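Long-range contacts in NAD-dependent L-serine dehydrogenase (Pseudomonas aeruginosa, PDB 3OBB), which oxidises L-serine and methyl-L-serine with NAD(+) as the electron acceptor, works as a homotetramer, and is possibly involved in serine catabolism: residues L76-D81 against R105-A110; G186-M191 against V289-F294; S234-G239 against A283-S288. One frame throughout, in Å; residues are numbered along the deposited sequence.

In the fold
Following the chain from the N terminus, interaction 1 comes first. It closes a loop of 23 residues inside the Rossmann-type NAD-binding half, where it joins the end of helix 70-78 to helix 101-112. The chain then crosses into the C-terminal helical half through the long helix 168-196. Interaction 2 ties that helix to the short helix 291-294 near the C terminus and closes a loop of 97 residues. Interaction 3 is nested inside this loop. It joins two connecting segments, 234-239 and 283-288, and closes a loop of 43 residues, mostly helix. Interactions 2 and 3 touch through Tyr237, which packs on Gln291. Interaction 1 lies about 40 Å, centre to centre, from interaction 2, on the opposite side of the chain's centre.

Interaction 1: L76-D81 against R105-A110; sequences LYLDDD and RKIHAA
Leu78 turns its CG back beside its own backbone N (chi1 -76°), and the nearly extended chi2 of -168° spreads its two methyls over Ile107 and its helical neighbours. Ile107 uses the same kind of first torsion (chi1 -60°), which brings CG1 to 4.0 Å from Leu78 CG. The two leucine methyls part ways. Leu78 CD1 meets the aliphatic stem of Lys106, 3.7 Å from its CG. CD2 reaches the methyl of Ala110. The modelled Leu78 CD2 to Ala110 CB distance of 3.3 Å is closer than van der Waals contact and should be treated with caution. Ile107 also has a second, looser contact: its CG2 lies 4.2 Å from Tyr77 CB. No hydrogen bond crosses between 76-81 and 105-110, so the contact is apolar. The polar ends are held elsewhere. Lys106 NZ forms a salt bridge with Glu74, and Tyr77 OH bonds to Ser65 OG. The pair thus packs the C-terminal end of helix 70-78 against helix 101-112 in the Rossmann-type domain. Beneath them lies the sheet: Ile107 rests on Met118 of strand 117-124, and Tyr77 on Val93 and Glu95 of strand 92-95.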
ATOM      1  N   LEU A  76      21.320  28.478  -3.970  1.00 70.07           N
ATOM      2  CA  LEU A  76      21.484  29.683  -4.783  1.00 69.65           C
ATOM      3  C   LEU A  76      21.190  30.948  -3.989  1.00 70.98           C
ATOM      4  O   LEU A  76      21.983  31.885  -4.010  1.00 74.24           O
ATOM      5  CB  LEU A  76      20.577  29.646  -6.009  1.00 66.08           C
ATOM      6  CG  LEU A  76      20.586  30.858  -6.943  1.00 66.15           C
ATOM      7  CD1 LEU A  76      21.804  30.810  -7.833  1.00 69.54           C
ATOM      8  CD2 LEU A  76      19.325  30.897  -7.785  1.00 62.93           C
ATOM      9  N   TYR A  77      20.052  30.970  -3.298  1.00 68.52           N
ATOM     10  CA  TYR A  77      19.580  32.160  -2.589  1.00 69.30           C
ATOM     11  C   TYR A  77      20.231  32.415  -1.234  1.00 73.52           C
ATOM     12  O   TYR A  77      20.264  33.550  -0.791  1.00 75.58           O
ATOM     13  CB  TYR A  77      18.073  32.072  -2.345  1.00 64.82           C
ATOM     14  CG  TYR A  77      17.206  32.552  -3.474  1.00 60.27           C
ATOM     15  CD1 TYR A  77      16.594  31.641  -4.328  1.00 56.76           C
ATOM     16  CD2 TYR A  77      16.961  33.909  -3.667  1.00 59.61           C
ATOM     17  CE1 TYR A  77      15.776  32.064  -5.360  1.00 53.64           C
ATOM     18  CE2 TYR A  77      16.146  34.349  -4.692  1.00 57.66           C
ATOM     19  CZ  TYR A  77      15.548  33.409  -5.541  1.00 54.77           C
ATOM     20  OH  TYR A  77      14.743  33.809  -6.578  1.00 51.52           O
ATOM     21  N   LEU A  78      20.716  31.358  -0.584  1.00 75.59           N
ATOM     22  CA  LEU A  78      21.029  31.380   0.846  1.00 80.30           C
ATOM     23  C   LEU A  78      22.513  31.335   1.229  1.00 86.08           C
ATOM     24  O   LEU A  78      22.895  31.816   2.306  1.00 89.79           O
ATOM     25  CB  LEU A  78      20.299  30.232   1.560  1.00 78.39           C
ATOM     26  CG  LEU A  78      18.797  30.362   1.827  1.00 75.60           C
ATOM     27  CD1 LEU A  78      18.316  29.277   2.779  1.00 75.49           C
ATOM     28  CD2 LEU A  78      18.487  31.713   2.428  1.00 78.31           C
ATOM     29  N   ASP A  79      23.340  30.776   0.351  1.00 87.42           N
ATOM     30  CA  ASP A  79      24.692  30.331   0.721  1.00 92.86           C
ATOM     31  C   ASP A  79      25.689  31.337   1.308  1.00 98.93           C
ATOM     32  O   ASP A  79      26.792  30.923   1.685  1.00103.12           O
ATOM     33  CB  ASP A  79      25.347  29.566  -0.437  1.00 92.24           C
ATOM     34  CG  ASP A  79      24.934  28.096  -0.480  1.00 90.28           C
ATOM     35  OD1 ASP A  79      23.969  27.714   0.222  1.00 89.19           O
ATOM     36  OD2 ASP A  79      25.579  27.326  -1.230  1.00 90.40           O
ATOM     37  N   ASP A  80      25.327  32.625   1.393  1.00100.37           N
ATOM     38  CA  ASP A  80      26.145  33.660   2.102  1.00106.83           C
ATOM     39  C   ASP A  80      27.089  34.462   1.188  1.00109.30           C
ATOM     40  O   ASP A  80      28.083  35.026   1.642  1.00114.68           O
ATOM     41  CB  ASP A  80      26.952  33.039   3.258  1.00111.25           C
ATOM     42  CG  ASP A  80      27.123  33.982   4.432  1.00116.53           C
ATOM     43  OD1 ASP A  80      28.230  34.546   4.602  1.00120.98           O
ATOM     44  OD2 ASP A  80      26.138  34.150   5.185  1.00116.10           O
ATOM     45  N   ASP A  81      26.742  34.502  -0.097  1.00106.00           N
ATOM     46  CA  ASP A  81      27.544  35.078  -1.171  1.00107.41           C
ATOM     47  C   ASP A  81      26.597  35.239  -2.379  1.00102.39           C
ATOM     48  O   ASP A  81      26.785  34.632  -3.447  1.00100.38           O
ATOM     49  CB  ASP A  81      28.716  34.143  -1.502  1.00109.33           C
ATOM     50  CG  ASP A  81      28.341  32.663  -1.367  1.00105.84           C
ATOM     51  OD1 ASP A  81      27.983  32.031  -2.382  1.00101.56           O
ATOM     52  OD2 ASP A  81      28.393  32.134  -0.241  1.00106.68           O
ATOM     53  N   ARG A 105      10.202  28.143   3.537  1.00 49.19           N
ATOM     54  CA  ARG A 105      10.124  28.971   4.748  1.00 52.24           C
ATOM     55  C   ARG A 105      11.498  29.509   5.127  1.00 54.98           C
ATOM     56  O   ARG A 105      11.642  30.673   5.524  1.00 57.71           O
ATOM     57  CB  ARG A 105       9.558  28.180   5.933  1.00 52.10           C
ATOM     58  CG  ARG A 105       8.082  27.924   5.818  1.00 51.83           C
ATOM     59  CD  ARG A 105       7.528  27.147   6.989  1.00 53.67           C
ATOM     60  NE  ARG A 105       6.442  26.338   6.453  1.00 54.92           N
ATOM     61  CZ  ARG A 105       6.414  25.010   6.426  1.00 52.55           C
ATOM     62  NH1 ARG A 105       7.383  24.289   6.976  1.00 52.58           N
ATOM     63  NH2 ARG A 105       5.367  24.413   5.892  1.00 52.25           N
ATOM     64  N   LYS A 106      12.492  28.633   5.033  1.00 55.12           N
ATOM     65  CA  LYS A 106      13.886  28.966   5.280  1.00 58.04           C
ATOM     66  C   LYS A 106      14.333  30.133   4.389  1.00 57.99           C
ATOM     67  O   LYS A 106      14.881  31.127   4.890  1.00 60.63           O
ATOM     68  CB  LYS A 106      14.744  27.717   5.061  1.00 58.79           C
ATOM     69  CG  LYS A 106      16.161  27.845   5.489  1.00 65.01           C
ATOM     70  CD  LYS A 106      16.560  26.716   6.453  1.00 70.63           C
ATOM     71  CE  LYS A 106      18.077  26.515   6.433  1.00 76.11           C
ATOM     72  NZ  LYS A 106      18.540  26.246   5.018  1.00 74.95           N
ATOM     73  N   ILE A 107      14.089  30.026   3.082  1.00 53.90           N
ATOM     74  CA  ILE A 107      14.354  31.140   2.174  1.00 54.00           C
ATOM     75  C   ILE A 107      13.500  32.356   2.548  1.00 54.51           C
ATOM     76  O   ILE A 107      14.019  33.463   2.577  1.00 56.60           O
ATOM     77  CB  ILE A 107      14.175  30.773   0.660  1.00 51.04           C
ATOM     78  CG1 ILE A 107      15.136  29.646   0.264  1.00 52.02           C
ATOM     79  CG2 ILE A 107      14.499  31.960  -0.224  1.00 50.57           C
ATOM     80  CD1 ILE A 107      14.638  28.757  -0.889  1.00 49.71           C
ATOM     81  N   HIS A 108      12.206  32.158   2.831  1.00 52.48           N
ATOM     82  CA  HIS A 108      11.322  33.284   3.207  1.00 53.58           C
ATOM     83  C   HIS A 108      11.877  34.119   4.371  1.00 57.96           C
ATOM     84  O   HIS A 108      11.877  35.354   4.322  1.00 59.93           O
ATOM     85  CB  HIS A 108       9.918  32.803   3.582  1.00 51.14           C
ATOM     86  CG  HIS A 108       8.921  32.875   2.462  1.00 47.47           C
ATOM     87  ND1 HIS A 108       8.343  34.056   2.055  1.00 47.95           N
ATOM     88  CD2 HIS A 108       8.360  31.905   1.705  1.00 44.01           C
ATOM     89  CE1 HIS A 108       7.477  33.816   1.092  1.00 46.92           C
ATOM     90  NE2 HIS A 108       7.468  32.517   0.857  1.00 45.00           N
ATOM     91  N   ALA A 109      12.338  33.425   5.412  1.00 59.94           N
ATOM     92  CA  ALA A 109      12.837  34.053   6.630  1.00 64.27           C
ATOM     93  C   ALA A 109      14.118  34.816   6.370  1.00 68.45           C
ATOM     94  O   ALA A 109      14.321  35.921   6.910  1.00 72.33           O
ATOM     95  CB  ALA A 109      13.054  33.002   7.743  1.00 64.94           C
ATOM     96  N   ALA A 110      15.002  34.228   5.568  1.00 68.30           N
ATOM     97  CA  ALA A 110      16.237  34.919   5.232  1.00 72.17           C
ATOM     98  C   ALA A 110      15.900  36.180   4.431  1.00 72.85           C
ATOM     99  O   ALA A 110      16.440  37.242   4.716  1.00 75.84           O
ATOM    100  CB  ALA A 110      17.202  34.012   4.498  1.00 71.26           C
TER

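Interaction 2: G186-M191 against V289-F294; sequences GTAEAM and VVQKLF
Gln291 NE2 donates to the backbone O of Ala188, at 2.8 Å and with an N-H...O angle of 164°. The bond is straight at the donor, and the oxygen lies close to the amide plane of Gln291. The donor stands above the carbonyl plane of Ala188, 36° out of it. The glutamine chain bends at chi2 (63°), which folds its amide over Ala188 and sets OE1 3.4 Å from Ala188 CA. The methyl of Ala188 is shared by three residues: Ala188 CB meets the Gln291 amide, Val290 CG1 (4.2 Å) and Phe294 CD1 (3.9 Å). Phe294 also receives a CH-pi contact. Glu189 CB sits over the centre of one ring face, 3.9 Å from the centroid, while Leu293 CB covers the opposite face. The carboxylate of Glu189 leads away from this ring to a second subunit, where it accepts bonds from the backbone N of Met266 and Gly267. Pro265 of that subunit packs on both Glu189 and Phe294. The contact is buried. It packs the weakly bonded helix 291-294 against the long helix 168-196, with Val290 and Leu293 leaning on Leu277 of helix 265-279 and Met191 packing on helix 201-209.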
ATOM      1  N   GLY A 186      -5.116   5.496  -9.613  1.00 29.42           N
ATOM      2  CA  GLY A 186      -6.474   5.034  -9.431  1.00 28.77           C
ATOM      3  C   GLY A 186      -7.149   4.868 -10.788  1.00 29.31           C
ATOM      4  O   GLY A 186      -7.726   3.822 -11.069  1.00 31.04           O
ATOM      5  N   THR A 187      -7.070   5.880 -11.642  1.00 28.87           N
ATOM      6  CA  THR A 187      -7.721   5.847 -12.943  1.00 27.77           C
ATOM      7  C   THR A 187      -7.154   4.750 -13.889  1.00 28.03           C
ATOM      8  O   THR A 187      -7.901   3.966 -14.496  1.00 28.45           O
ATOM      9  CB  THR A 187      -7.744   7.271 -13.612  1.00 28.87           C
ATOM     10  OG1 THR A 187      -8.385   8.228 -12.725  1.00 25.77           O
ATOM     11  CG2 THR A 187      -8.520   7.220 -14.953  1.00 27.40           C
ATOM     12  N   ALA A 188      -5.836   4.651 -13.950  1.00 27.48           N
ATOM     13  CA  ALA A 188      -5.169   3.667 -14.784  1.00 26.61           C
ATOM     14  C   ALA A 188      -5.535   2.241 -14.358  1.00 27.52           C
ATOM     15  O   ALA A 188      -5.722   1.349 -15.199  1.00 27.35           O
ATOM     16  CB  ALA A 188      -3.668   3.871 -14.693  1.00 26.64           C
ATOM     17  N   GLU A 189      -5.612   2.017 -13.049  1.00 27.09           N
ATOM     18  CA  GLU A 189      -5.905   0.689 -12.540  1.00 28.53           C
ATOM     19  C   GLU A 189      -7.381   0.336 -12.768  1.00 28.47           C
ATOM     20  O   GLU A 189      -7.715  -0.841 -13.014  1.00 28.95           O
ATOM     21  CB  GLU A 189      -5.519   0.583 -11.051  1.00 28.14           C
ATOM     22  CG  GLU A 189      -6.627   0.822 -10.075  1.00 29.46           C
ATOM     23  CD  GLU A 189      -6.166   0.671  -8.589  1.00 29.15           C
ATOM     24  OE1 GLU A 189      -4.951   0.479  -8.341  1.00 27.16           O
ATOM     25  OE2 GLU A 189      -7.044   0.728  -7.694  1.00 28.20           O
ATOM     26  N   ALA A 190      -8.252   1.347 -12.666  1.00 27.90           N
ATOM     27  CA  ALA A 190      -9.694   1.145 -12.898  1.00 28.34           C
ATOM     28  C   ALA A 190      -9.937   0.842 -14.375  1.00 28.89           C
ATOM     29  O   ALA A 190     -10.658  -0.099 -14.696  1.00 31.53           O
ATOM     30  CB  ALA A 190     -10.488   2.365 -12.456  1.00 26.38           C
HETATM   31  N   MSE A 191      -9.306   1.597 -15.270  1.00 29.10           N
HETATM   32  CA  MSE A 191      -9.432   1.381 -16.729  1.00 30.64           C
HETATM   33  C   MSE A 191      -8.999  -0.033 -17.113  1.00 30.92           C
HETATM   34  O   MSE A 191      -9.674  -0.729 -17.884  1.00 32.52           O
HETATM   35  CB  MSE A 191      -8.576   2.401 -17.519  1.00 30.90           C
HETATM   36  CG  MSE A 191      -9.056   3.879 -17.450  1.00 31.77           C
HETATM   37 SE   MSE A 191     -10.801   4.134 -18.285  1.00 42.15          SE
HETATM   38  CE  MSE A 191     -10.377   3.512 -20.108  1.00 28.16           C
ATOM     39  N   VAL A 289       2.105   7.168 -18.052  1.00 30.05           N
ATOM     40  CA  VAL A 289       2.783   5.901 -18.399  1.00 30.82           C
ATOM     41  C   VAL A 289       2.627   4.843 -17.291  1.00 31.40           C
ATOM     42  O   VAL A 289       2.796   3.622 -17.522  1.00 32.11           O
ATOM     43  CB  VAL A 289       4.279   6.134 -18.746  1.00 31.63           C
ATOM     44  CG1 VAL A 289       5.147   6.306 -17.453  1.00 31.19           C
ATOM     45  CG2 VAL A 289       4.808   5.011 -19.629  1.00 29.47           C
ATOM     46  N   VAL A 290       2.201   5.307 -16.116  1.00 30.57           N
ATOM     47  CA  VAL A 290       1.857   4.401 -15.029  1.00 29.98           C
ATOM     48  C   VAL A 290       0.846   3.355 -15.522  1.00 30.36           C
ATOM     49  O   VAL A 290       0.810   2.258 -14.986  1.00 31.11           O
ATOM     50  CB  VAL A 290       1.380   5.209 -13.770  1.00 30.42           C
ATOM     51  CG1 VAL A 290      -0.042   5.751 -13.944  1.00 26.14           C
ATOM     52  CG2 VAL A 290       1.525   4.406 -12.477  1.00 30.32           C
ATOM     53  N   GLN A 291       0.051   3.701 -16.550  1.00 29.50           N
ATOM     54  CA  GLN A 291      -0.868   2.755 -17.219  1.00 29.24           C
ATOM     55  C   GLN A 291      -0.209   1.413 -17.556  1.00 29.92           C
ATOM     56  O   GLN A 291      -0.842   0.378 -17.461  1.00 30.53           O
ATOM     57  CB  GLN A 291      -1.496   3.372 -18.500  1.00 29.09           C
ATOM     58  CG  GLN A 291      -2.697   2.561 -19.093  1.00 29.25           C
ATOM     59  CD  GLN A 291      -3.887   2.489 -18.135  1.00 28.34           C
ATOM     60  OE1 GLN A 291      -4.746   3.362 -18.130  1.00 28.95           O
ATOM     61  NE2 GLN A 291      -3.938   1.442 -17.326  1.00 29.46           N
ATOM     62  N   LYS A 292       1.066   1.443 -17.942  1.00 31.32           N
ATOM     63  CA  LYS A 292       1.805   0.264 -18.377  1.00 31.74           C
ATOM     64  C   LYS A 292       1.987  -0.792 -17.265  1.00 32.93           C
ATOM     65  O   LYS A 292       2.095  -2.014 -17.541  1.00 33.04           O
ATOM     66  CB  LYS A 292       3.176   0.693 -18.892  1.00 32.92           C
ATOM     67  CG  LYS A 292       3.143   1.458 -20.220  1.00 33.78           C
ATOM     68  CD  LYS A 292       4.518   1.373 -20.896  1.00 33.25           C
ATOM     69  CE  LYS A 292       4.593   2.202 -22.175  1.00 34.15           C
ATOM     70  NZ  LYS A 292       3.948   1.370 -23.237  1.00 38.46           N
ATOM     71  N   LEU A 293       2.058  -0.333 -16.023  1.00 31.70           N
ATOM     72  CA  LEU A 293       2.035  -1.273 -14.889  1.00 32.85           C
ATOM     73  C   LEU A 293       0.832  -2.237 -14.947  1.00 33.32           C
ATOM     74  O   LEU A 293       0.960  -3.428 -14.628  1.00 33.41           O
ATOM     75  CB  LEU A 293       2.029  -0.508 -13.559  1.00 31.68           C
ATOM     76  CG  LEU A 293       3.321   0.241 -13.183  1.00 31.77           C
ATOM     77  CD1 LEU A 293       3.184   0.798 -11.769  1.00 30.29           C
ATOM     78  CD2 LEU A 293       4.523  -0.695 -13.284  1.00 30.83           C
ATOM     79  N   PHE A 294      -0.313  -1.735 -15.419  1.00 33.82           N
ATOM     80  CA  PHE A 294      -1.580  -2.493 -15.374  1.00 34.71           C
ATOM     81  C   PHE A 294      -2.031  -3.110 -16.682  1.00 37.35           C
ATOM     82  O   PHE A 294      -2.845  -4.041 -16.663  1.00 37.96           O
ATOM     83  CB  PHE A 294      -2.698  -1.598 -14.835  1.00 33.85           C
ATOM     84  CG  PHE A 294      -2.309  -0.852 -13.604  1.00 33.25           C
ATOM     85  CD1 PHE A 294      -2.033   0.508 -13.665  1.00 31.58           C
ATOM     86  CD2 PHE A 294      -2.188  -1.520 -12.396  1.00 32.73           C
ATOM     87  CE1 PHE A 294      -1.670   1.207 -12.536  1.00 32.57           C
ATOM     88  CE2 PHE A 294      -1.805  -0.832 -11.248  1.00 35.00           C
ATOM     89  CZ  PHE A 294      -1.540   0.535 -11.326  1.00 35.52           C
TER

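Interaction 3: S234-G239 against A283-S288; sequences SRDYSG and AERDFS
Asp286 N donates to Tyr237 O at 2.8 Å, a nearly straight bond (169°) that joins two loops backbone to backbone. One loop lies between helices 216-220 and 243-260, the other between helices 265-279 and 291-294. The carboxylate of the same aspartate holds its own loop in shape. Its OD2 accepts from Ser288 N at 2.9 Å, which makes an Asx turn, and from Ser288 OG at a short 2.5 Å, a value to be read with caution. The amide meets OD2 from above the carboxylate plane, whereas the hydroxyl comes nearly along the C-O bond. OD1 is satisfied outside the segments, by Tyr221 OH and the backbone N of Phe241. With CG anti to the backbone N (chi1 171°), the carboxylate is placed where OD2 meets Ser288.

Arg285 lies alongside Asp236. Its NH1 gives two weak bonds, one to Asp236 O at 3.0 Å and one to Asp236 OD1 at 3.2 Å. The second is also a salt bridge, with the guanidinium and carboxylate planes 73° apart. The chain of Arg285 packs on Tyr237, with CD 4.0 Å from Tyr237 CB. At the rim of the Tyr237 ring, Ser288 OG lies in the ring plane, 3.4 Å from CD2. The phenol OH bonds to Pro223 O and Gln298 NE2. A water donates to both Gly239 O and Glu284 O and so bridges the loops as well. Gly239 lies about 7 Å from the side chain of His13, an NAD(+)-binding residue.

Inside 234-239, Arg235 O accepts from both the amide and the hydroxyl of Ser238. One firm direct bond, Asp286 N to Tyr237 O, thus crosses the contact. Exposed Asp236 and partly exposed Arg285 add weak, bent bonds, their charge attraction probably softened by solvent.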
ATOM      1  N   SER A 234      -2.014   8.454 -26.103  1.00 35.99           N
ATOM      2  CA  SER A 234      -2.286   8.164 -27.498  1.00 36.74           C
ATOM      3  C   SER A 234      -1.077   8.386 -28.393  1.00 38.19           C
ATOM      4  O   SER A 234      -1.162   8.187 -29.601  1.00 39.04           O
ATOM      5  CB  SER A 234      -3.501   8.960 -28.003  1.00 37.22           C
ATOM      6  OG  SER A 234      -4.692   8.599 -27.294  1.00 35.38           O
ATOM      7  N   ARG A 235       0.052   8.789 -27.809  1.00 38.41           N
ATOM      8  CA  ARG A 235       1.295   8.953 -28.571  1.00 39.41           C
ATOM      9  C   ARG A 235       2.437   8.360 -27.751  1.00 39.82           C
ATOM     10  O   ARG A 235       3.529   8.956 -27.615  1.00 40.20           O
ATOM     11  CB  ARG A 235       1.553  10.425 -28.903  1.00 39.57           C
ATOM     12  CG  ARG A 235       1.544  11.333 -27.676  1.00 38.89           C
ATOM     13  CD  ARG A 235       1.724  12.806 -28.065  1.00 39.37           C
ATOM     14  NE  ARG A 235       2.034  13.619 -26.886  1.00 35.96           N
ATOM     15  CZ  ARG A 235       1.149  14.281 -26.155  1.00 34.95           C
ATOM     16  NH1 ARG A 235      -0.161  14.249 -26.431  1.00 32.87           N
ATOM     17  NH2 ARG A 235       1.582  14.982 -25.129  1.00 34.78           N
ATOM     18  N   ASP A 236       2.162   7.191 -27.176  1.00 40.00           N
ATOM     19  CA  ASP A 236       3.182   6.401 -26.516  1.00 40.42           C
ATOM     20  C   ASP A 236       3.804   7.122 -25.312  1.00 38.36           C
ATOM     21  O   ASP A 236       5.004   6.988 -25.046  1.00 37.81           O
ATOM     22  CB  ASP A 236       4.280   6.057 -27.526  1.00 42.84           C
ATOM     23  CG  ASP A 236       4.454   4.560 -27.685  1.00 49.53           C
ATOM     24  OD1 ASP A 236       4.551   3.851 -26.628  1.00 53.33           O
ATOM     25  OD2 ASP A 236       4.437   4.105 -28.869  1.00 54.96           O
ATOM     26  N   TYR A 237       2.999   7.915 -24.613  1.00 36.35           N
ATOM     27  CA  TYR A 237       3.463   8.611 -23.426  1.00 34.80           C
ATOM     28  C   TYR A 237       4.686   9.498 -23.682  1.00 35.21           C
ATOM     29  O   TYR A 237       5.462   9.703 -22.774  1.00 35.49           O
ATOM     30  CB  TYR A 237       3.722   7.592 -22.293  1.00 33.40           C
ATOM     31  CG  TYR A 237       2.484   6.753 -22.035  1.00 31.99           C
ATOM     32  CD1 TYR A 237       2.352   5.506 -22.621  1.00 30.88           C
ATOM     33  CD2 TYR A 237       1.417   7.251 -21.277  1.00 29.96           C
ATOM     34  CE1 TYR A 237       1.213   4.736 -22.440  1.00 30.71           C
ATOM     35  CE2 TYR A 237       0.265   6.474 -21.063  1.00 31.37           C
ATOM     36  CZ  TYR A 237       0.184   5.209 -21.653  1.00 31.79           C
ATOM     37  OH  TYR A 237      -0.925   4.417 -21.488  1.00 30.70           O
ATOM     38  N   SER A 238       4.835  10.062 -24.888  1.00 35.33           N
ATOM     39  CA  SER A 238       5.887  11.069 -25.120  1.00 36.44           C
ATOM     40  C   SER A 238       5.384  12.444 -24.670  1.00 36.12           C
ATOM     41  O   SER A 238       4.176  12.722 -24.763  1.00 36.33           O
ATOM     42  CB  SER A 238       6.247  11.143 -26.608  1.00 37.74           C
ATOM     43  OG  SER A 238       5.079  11.475 -27.365  1.00 40.41           O
ATOM     44  N   GLY A 239       6.288  13.285 -24.193  1.00 35.33           N
ATOM     45  CA  GLY A 239       5.973  14.649 -23.782  1.00 35.21           C
ATOM     46  C   GLY A 239       5.210  14.684 -22.482  1.00 34.96           C
ATOM     47  O   GLY A 239       5.414  13.819 -21.625  1.00 34.72           O
ATOM     48  N   ALA A 283      11.486   7.257 -16.797  1.00 33.17           N
ATOM     49  CA  ALA A 283      11.678   8.577 -16.174  1.00 32.60           C
ATOM     50  C   ALA A 283      11.239   9.733 -17.075  1.00 32.11           C
ATOM     51  O   ALA A 283      10.598  10.672 -16.604  1.00 32.07           O
ATOM     52  CB  ALA A 283      13.153   8.755 -15.746  1.00 33.43           C
ATOM     53  N   GLU A 284      11.519   9.660 -18.370  1.00 32.45           N
ATOM     54  CA  GLU A 284      11.151  10.772 -19.235  1.00 33.38           C
ATOM     55  C   GLU A 284       9.846  10.602 -20.005  1.00 33.39           C
ATOM     56  O   GLU A 284       9.555  11.412 -20.886  1.00 32.84           O
ATOM     57  CB  GLU A 284      12.268  11.111 -20.231  1.00 35.23           C
ATOM     58  CG  GLU A 284      13.645  11.273 -19.610  1.00 39.30           C
ATOM     59  CD  GLU A 284      14.381  12.492 -20.133  1.00 42.56           C
ATOM     60  OE1 GLU A 284      14.186  12.910 -21.312  1.00 43.46           O
ATOM     61  OE2 GLU A 284      15.165  13.030 -19.337  1.00 44.90           O
ATOM     62  N   ARG A 285       9.067   9.557 -19.700  1.00 33.03           N
ATOM     63  CA  ARG A 285       7.741   9.433 -20.297  1.00 33.56           C
ATOM     64  C   ARG A 285       6.774  10.310 -19.503  1.00 33.24           C
ATOM     65  O   ARG A 285       7.045  10.694 -18.333  1.00 32.56           O
ATOM     66  CB  ARG A 285       7.263   7.962 -20.360  1.00 32.69           C
ATOM     67  CG  ARG A 285       8.201   7.030 -21.155  1.00 35.66           C
ATOM     68  CD  ARG A 285       7.602   6.645 -22.532  1.00 38.00           C
ATOM     69  NE  ARG A 285       8.322   5.499 -23.101  1.00 39.08           N
ATOM     70  CZ  ARG A 285       7.781   4.546 -23.853  1.00 40.98           C
ATOM     71  NH1 ARG A 285       6.489   4.571 -24.168  1.00 37.03           N
ATOM     72  NH2 ARG A 285       8.547   3.556 -24.303  1.00 42.82           N
ATOM     73  N   ASP A 286       5.651  10.645 -20.136  1.00 33.12           N
ATOM     74  CA  ASP A 286       4.590  11.340 -19.417  1.00 32.68           C
ATOM     75  C   ASP A 286       4.131  10.485 -18.219  1.00 32.14           C
ATOM     76  O   ASP A 286       4.065   9.250 -18.323  1.00 31.49           O
ATOM     77  CB  ASP A 286       3.400  11.604 -20.330  1.00 32.27           C
ATOM     78  CG  ASP A 286       2.204  12.118 -19.549  1.00 34.05           C
ATOM     79  OD1 ASP A 286       2.266  13.317 -19.141  1.00 33.37           O
ATOM     80  OD2 ASP A 286       1.242  11.317 -19.302  1.00 29.76           O
ATOM     81  N   PHE A 287       3.794  11.129 -17.098  1.00 31.76           N
ATOM     82  CA  PHE A 287       3.494  10.389 -15.871  1.00 31.28           C
ATOM     83  C   PHE A 287       2.304   9.423 -16.029  1.00 30.83           C
ATOM     84  O   PHE A 287       2.187   8.490 -15.259  1.00 31.92           O
ATOM     85  CB  PHE A 287       3.291  11.347 -14.670  1.00 30.52           C
ATOM     86  CG  PHE A 287       1.999  12.134 -14.721  1.00 30.70           C
ATOM     87  CD1 PHE A 287       1.739  13.023 -15.777  1.00 32.30           C
ATOM     88  CD2 PHE A 287       1.017  11.952 -13.734  1.00 29.17           C
ATOM     89  CE1 PHE A 287       0.537  13.755 -15.824  1.00 32.33           C
ATOM     90  CE2 PHE A 287      -0.181  12.672 -13.760  1.00 28.92           C
ATOM     91  CZ  PHE A 287      -0.431  13.572 -14.803  1.00 29.80           C
ATOM     92  N   SER A 288       1.419   9.625 -17.013  1.00 30.80           N
ATOM     93  CA  SER A 288       0.333   8.647 -17.231  1.00 29.81           C
ATOM     94  C   SER A 288       0.814   7.274 -17.740  1.00 29.49           C
ATOM     95  O   SER A 288       0.034   6.326 -17.802  1.00 29.83           O
ATOM     96  CB  SER A 288      -0.831   9.233 -18.071  1.00 29.34           C
ATOM     97  OG  SER A 288      -0.477   9.439 -19.426  1.00 30.00           O
TER
HETATM   98  O   HOH W   1       7.933  13.409 -20.600  1.00 40.36           O